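Local coordinates for Ketoacyl_synth_N domain-containing protein (Photorhabdus luminescens subsp. laumondii, PDB 6SMO) that probably works as a ketoacyl-synthase-like subunit of the thiolase superfamily in polyketide or lipid assembly, with a pentaketo-dodecanal ligand bound in its pocket, at residues Asp89-Pro93 / Asn94-Ile98; Gln231-Glu235 / Arg236-Ile240. All blocks are in the same frame, centred on the assembly; numbering follows the deposited sequence.

Both contacts are local: contact 1 is a turn before a strand, contact 2 the end of a helix. Residues 89-98 lead from helix 68-84 into strand 96-101, and residues 231-240 lead from helix 230-235 toward strand 242-251. Both lie at the surface, on the same side of the chain's centre. Their centres are 16 Å apart and their nearest atoms about 5 Å, so they do not touch. Two other residues of the chain, Glu179 and Leu86, touch both contacts. Glu179 forms a salt bridge with Arg95 of contact 1 and meets the side chain of His232 of contact 2. Leu86 packs against Leu91 and Arg236. The ligand pocket, with Val129, Ala130, Trp133 and Phe134, contains no residue of either contact.

Contact 1: Asp89-Pro93 / Asn94-Ile98; sequences DKLDP and NRVGI
A type I beta turn, Asp92-Arg95, joins the loop after helix 68-84 to strand 96-101. Pro93 and Asn94 hold its two central positions, both with 3-10-like backbone angles. The turn is closed by Arg95 N, which donates to Asp92 O at 3.2 Å. The N-H points well at the oxygen (161°), but the donor sits above the carbonyl plane, 52° out of it. The Asp92 carboxylate lies alongside the start of the Arg95 side chain. Its CG is anti to the backbone N (chi1 -168°), which brings Asp92 OD2 to Arg95 CG at 3.5 Å and to Asn94 CB at 3.9 Å. Arg95 is thus met at its aliphatic root. Its chain bends at chi2 and chi3, and Arg95 NE stays 5.7 Å from Asp92 OD2. The guanidinium instead forms a salt bridge with Glu179, and NH2 also donates to Gly176 O. Arg310 of the neighbouring PKS_KS domain-containing chain packs on Asn94. Val96 CG2 lies 3.6 Å from Asp92 O. Val96 CG2 also meets Leu91 CD2 at 4.0 Å, the two side chains crossing at about a right angle. Phe148 adds to the packing around Val96. The apolar pair rests on Val180 of strand 180-187, a parallel neighbour of strand 96-101, and Leu182 of the same strand also touches Val96.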
loop_
_atom_site.group_PDB
_atom_site.type_symbol
_atom_site.label_atom_id
_atom_site.label_comp_id
_atom_site.label_asym_id
_atom_site.label_seq_id
_atom_site.Cartn_x
_atom_site.Cartn_y
_atom_site.Cartn_z
ATOM N N ASP C 89 2.503 -25.718 -6.149
ATOM C CA ASP C 89 2.479 -26.484 -4.870
ATOM C C ASP C 89 3.914 -26.753 -4.397
ATOM O O ASP C 89 4.171 -26.596 -3.186
ATOM C CB ASP C 89 1.707 -27.798 -5.014
ATOM C CG ASP C 89 0.214 -27.618 -5.235
ATOM O OD1 ASP C 89 -0.161 -26.712 -6.007
ATOM O OD2 ASP C 89 -0.563 -28.385 -4.631
ATOM N N LYS C 90 4.804 -27.146 -5.315
ATOM C CA LYS C 90 6.202 -27.560 -5.011
ATOM C C LYS C 90 7.081 -26.327 -4.756
ATOM O O LYS C 90 8.095 -26.475 -4.045
ATOM C CB LYS C 90 6.764 -28.423 -6.146
ATOM C CG LYS C 90 6.176 -29.825 -6.231
ATOM C CD LYS C 90 6.837 -30.706 -7.269
ATOM C CE LYS C 90 6.331 -32.133 -7.240
ATOM N NZ LYS C 90 6.989 -32.969 -8.273
ATOM N N LEU C 91 6.714 -25.163 -5.310
ATOM C CA LEU C 91 7.452 -23.881 -5.126
ATOM C C LEU C 91 7.487 -23.511 -3.637
ATOM O O LEU C 91 6.452 -23.678 -2.961
ATOM C CB LEU C 91 6.792 -22.768 -5.948
ATOM C CG LEU C 91 7.579 -22.305 -7.174
ATOM C CD1 LEU C 91 7.720 -23.425 -8.194
ATOM C CD2 LEU C 91 6.925 -21.088 -7.806
ATOM N N ASP C 92 8.637 -23.026 -3.160
ATOM C CA ASP C 92 8.850 -22.560 -1.764
ATOM C C ASP C 92 8.127 -21.225 -1.588
ATOM O O ASP C 92 8.438 -20.264 -2.288
ATOM C CB ASP C 92 10.344 -22.435 -1.449
ATOM C CG ASP C 92 10.663 -22.252 0.026
ATOM O OD1 ASP C 92 10.054 -22.960 0.854
ATOM O OD2 ASP C 92 11.527 -21.408 0.337
ATOM N N PRO C 93 7.150 -21.117 -0.656
ATOM C CA PRO C 93 6.354 -19.894 -0.514
ATOM C C PRO C 93 7.164 -18.659 -0.083
ATOM O O PRO C 93 6.739 -17.559 -0.389
ATOM C CB PRO C 93 5.313 -20.256 0.560
ATOM C CG PRO C 93 5.946 -21.389 1.338
ATOM C CD PRO C 93 6.762 -22.152 0.316
ATOM N N ASN C 94 8.301 -18.867 0.592
ATOM C CA ASN C 94 9.177 -17.790 1.133
ATOM C C ASN C 94 9.970 -17.116 0.004
ATOM O O ASN C 94 10.540 -16.039 0.269
ATOM C CB ASN C 94 10.135 -18.319 2.206
ATOM C CG ASN C 94 9.431 -18.827 3.447
ATOM O OD1 ASN C 94 8.211 -18.723 3.566
ATOM N ND2 ASN C 94 10.191 -19.377 4.380
ATOM N N ARG C 95 10.018 -17.719 -1.191
ATOM C CA ARG C 95 10.816 -17.232 -2.351
ATOM C C ARG C 95 9.896 -16.783 -3.497
ATOM O O ARG C 95 10.369 -16.773 -4.652
ATOM C CB ARG C 95 11.771 -18.331 -2.831
ATOM C CG ARG C 95 12.715 -18.864 -1.761
ATOM C CD ARG C 95 13.584 -17.794 -1.124
ATOM N NE ARG C 95 14.376 -17.049 -2.095
ATOM C CZ ARG C 95 15.143 -15.999 -1.810
ATOM N NH1 ARG C 95 15.229 -15.549 -0.568
ATOM N NH2 ARG C 95 15.821 -15.399 -2.772
ATOM N N VAL C 96 8.644 -16.414 -3.199
ATOM C CA VAL C 96 7.664 -15.890 -4.200
ATOM C C VAL C 96 6.958 -14.666 -3.607
ATOM O O VAL C 96 6.391 -14.791 -2.503
ATOM C CB VAL C 96 6.641 -16.959 -4.633
ATOM C CG1 VAL C 96 5.760 -16.455 -5.768
ATOM C CG2 VAL C 96 7.308 -18.269 -5.022
ATOM N N GLY C 97 6.994 -13.535 -4.321
ATOM C CA GLY C 97 6.356 -12.264 -3.921
ATOM C C GLY C 97 5.300 -11.823 -4.921
ATOM O O GLY C 97 5.200 -12.452 -5.995
ATOM N N ILE C 98 4.532 -10.785 -4.573
ATOM C CA ILE C 98 3.424 -10.218 -5.400
ATOM C C ILE C 98 3.568 -8.693 -5.425
ATOM O O ILE C 98 3.437 -8.078 -4.351
ATOM C CB ILE C 98 2.048 -10.642 -4.846
ATOM C CG1 ILE C 98 1.926 -12.161 -4.687
ATOM C CG2 ILE C 98 0.925 -10.080 -5.708
ATOM C CD1 ILE C 98 0.926 -12.583 -3.641
#

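Contact 2: Gln231-Glu235 / Arg236-Ile240; sequences QHALE and RGASI
Arg236 runs back along the end of helix 230-235, close to the carbonyl oxygens of His232 and Ala233. Arg236 CB lies 4.0 Å from Glu235 OE2. CG is flanked by both the backbone N and the carbonyl carbon (chi1 72°), and there Arg236 CG meets Ala233 O at 3.6 Å. From CG to NE the chain is extended. Arg236 CD approaches the imidazole of His232 obliquely, 4.4 Å from His232 CE1. Ala238 CB sits centrally over one face of the Arg236 guanidinium, 3.4 Å from its plane. At the tip, NH2 forms a salt bridge with Glu228 OE2 and NH1 donates to Ser84 O. Glu228 also binds His232 through OE1, which takes a hydrogen bond from ND1, so one carboxylate ties down both side chains.

The backbone beneath this arm is a Schellman motif that ends the helix. Ala238 N donates to Ala233 O at 3.1 Å, with an N-H...O angle of 158°. Gly237 N makes a weak bond to Leu234 O at 3.3 Å. Gly237 is the C-prime residue. Its positive phi (70°), a backbone angle that glycine adopts most easily, turns the chain out of the helix.

Beyond the cap the chain comes back beside the helix, and Ile240 points toward it. Ile240 CG1 meets Ala233 CB at 4.3 Å. Ile240 CD1 reaches further, to Leu234 CD2 at 4.1 Å, the two side chains lying at an oblique angle. Val6 of strand 5-13 touches both Ala233 and Ile240, and Thr8 of the same strand touches Ala233 and Arg236.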
loop_
_atom_site.group_PDB
_atom_site.type_symbol
_atom_site.label_atom_id
_atom_site.label_comp_id
_atom_site.label_asym_id
_atom_site.label_seq_id
_atom_site.Cartn_x
_atom_site.Cartn_y
_atom_site.Cartn_z
ATOM N N GLN C 231 18.293 -18.447 -14.091
ATOM C CA GLN C 231 18.817 -19.803 -13.766
ATOM C C GLN C 231 17.674 -20.680 -13.236
ATOM O O GLN C 231 17.652 -21.875 -13.585
ATOM C CB GLN C 231 19.975 -19.719 -12.767
ATOM C CG GLN C 231 21.203 -18.997 -13.311
ATOM C CD GLN C 231 21.806 -19.686 -14.512
ATOM O OE1 GLN C 231 21.977 -19.088 -15.571
ATOM N NE2 GLN C 231 22.127 -20.961 -14.357
ATOM N N HIS C 232 16.762 -20.109 -12.443
ATOM C CA HIS C 232 15.559 -20.796 -11.895
ATOM C C HIS C 232 14.632 -21.224 -13.041
ATOM O O HIS C 232 14.037 -22.314 -12.935
ATOM C CB HIS C 232 14.828 -19.901 -10.883
ATOM C CG HIS C 232 13.666 -20.565 -10.222
ATOM N ND1 HIS C 232 12.399 -20.563 -10.774
ATOM C CD2 HIS C 232 13.573 -21.254 -9.063
ATOM C CE1 HIS C 232 11.574 -21.218 -9.982
ATOM N NE2 HIS C 232 12.270 -21.653 -8.924
ATOM N N ALA C 233 14.512 -20.393 -14.082
ATOM C CA ALA C 233 13.668 -20.639 -15.276
ATOM C C ALA C 233 14.278 -21.762 -16.126
ATOM O O ALA C 233 13.519 -22.651 -16.559
ATOM C CB ALA C 233 13.507 -19.367 -16.073
ATOM N N LEU C 234 15.596 -21.712 -16.354
ATOM C CA LEU C 234 16.363 -22.732 -17.125
ATOM C C LEU C 234 16.349 -24.072 -16.376
ATOM O O LEU C 234 16.343 -25.119 -17.055
ATOM C CB LEU C 234 17.797 -22.236 -17.340
ATOM C CG LEU C 234 17.953 -21.070 -18.316
ATOM C CD1 LEU C 234 19.320 -20.419 -18.170
ATOM C CD2 LEU C 234 17.732 -21.524 -19.751
ATOM N N GLU C 235 16.341 -24.035 -15.038
ATOM C CA GLU C 235 16.345 -25.228 -14.146
ATOM C C GLU C 235 15.135 -26.116 -14.472
ATOM O O GLU C 235 15.345 -27.316 -14.737
ATOM C CB GLU C 235 16.332 -24.796 -12.676
ATOM C CG GLU C 235 16.682 -25.905 -11.695
ATOM C CD GLU C 235 15.572 -26.901 -11.403
ATOM O OE1 GLU C 235 15.870 -28.110 -11.332
ATOM O OE2 GLU C 235 14.415 -26.466 -11.236
ATOM N N ARG C 236 13.928 -25.539 -14.464
ATOM C CA ARG C 236 12.637 -26.268 -14.619
ATOM C C ARG C 236 12.284 -26.442 -16.105
ATOM O O ARG C 236 11.255 -27.091 -16.382
ATOM C CB ARG C 236 11.515 -25.546 -13.863
ATOM C CG ARG C 236 11.050 -24.237 -14.488
ATOM C CD ARG C 236 10.170 -23.450 -13.533
ATOM N NE ARG C 236 9.629 -22.229 -14.123
ATOM C CZ ARG C 236 8.556 -22.164 -14.910
ATOM N NH1 ARG C 236 7.887 -23.258 -15.236
ATOM N NH2 ARG C 236 8.160 -20.994 -15.382
ATOM N N GLY C 237 13.092 -25.890 -17.019
ATOM C CA GLY C 237 12.901 -26.009 -18.479
ATOM C C GLY C 237 11.684 -25.231 -18.949
ATOM O O GLY C 237 10.831 -25.823 -19.640
ATOM N N ALA C 238 11.614 -23.947 -18.589
ATOM C CA ALA C 238 10.464 -23.044 -18.832
ATOM C C ALA C 238 10.540 -22.453 -20.244
ATOM O O ALA C 238 11.664 -22.249 -20.747
ATOM C CB ALA C 238 10.444 -21.955 -17.789
ATOM N N SER C 239 9.378 -22.184 -20.849
ATOM C CA SER C 239 9.228 -21.447 -22.130
ATOM C C SER C 239 9.395 -19.947 -21.863
ATOM O O SER C 239 8.383 -19.280 -21.566
ATOM C CB SER C 239 7.903 -21.750 -22.783
ATOM O OG SER C 239 7.790 -23.134 -23.078
ATOM N N ILE C 240 10.633 -19.448 -21.951
ATOM C CA ILE C 240 11.003 -18.029 -21.662
ATOM C C ILE C 240 10.500 -17.156 -22.818
ATOM O O ILE C 240 10.962 -17.364 -23.957
ATOM C CB ILE C 240 12.526 -17.878 -21.454
ATOM C CG1 ILE C 240 13.051 -18.788 -20.339
ATOM C CG2 ILE C 240 12.894 -16.424 -21.199
ATOM C CD1 ILE C 240 14.528 -19.094 -20.443
#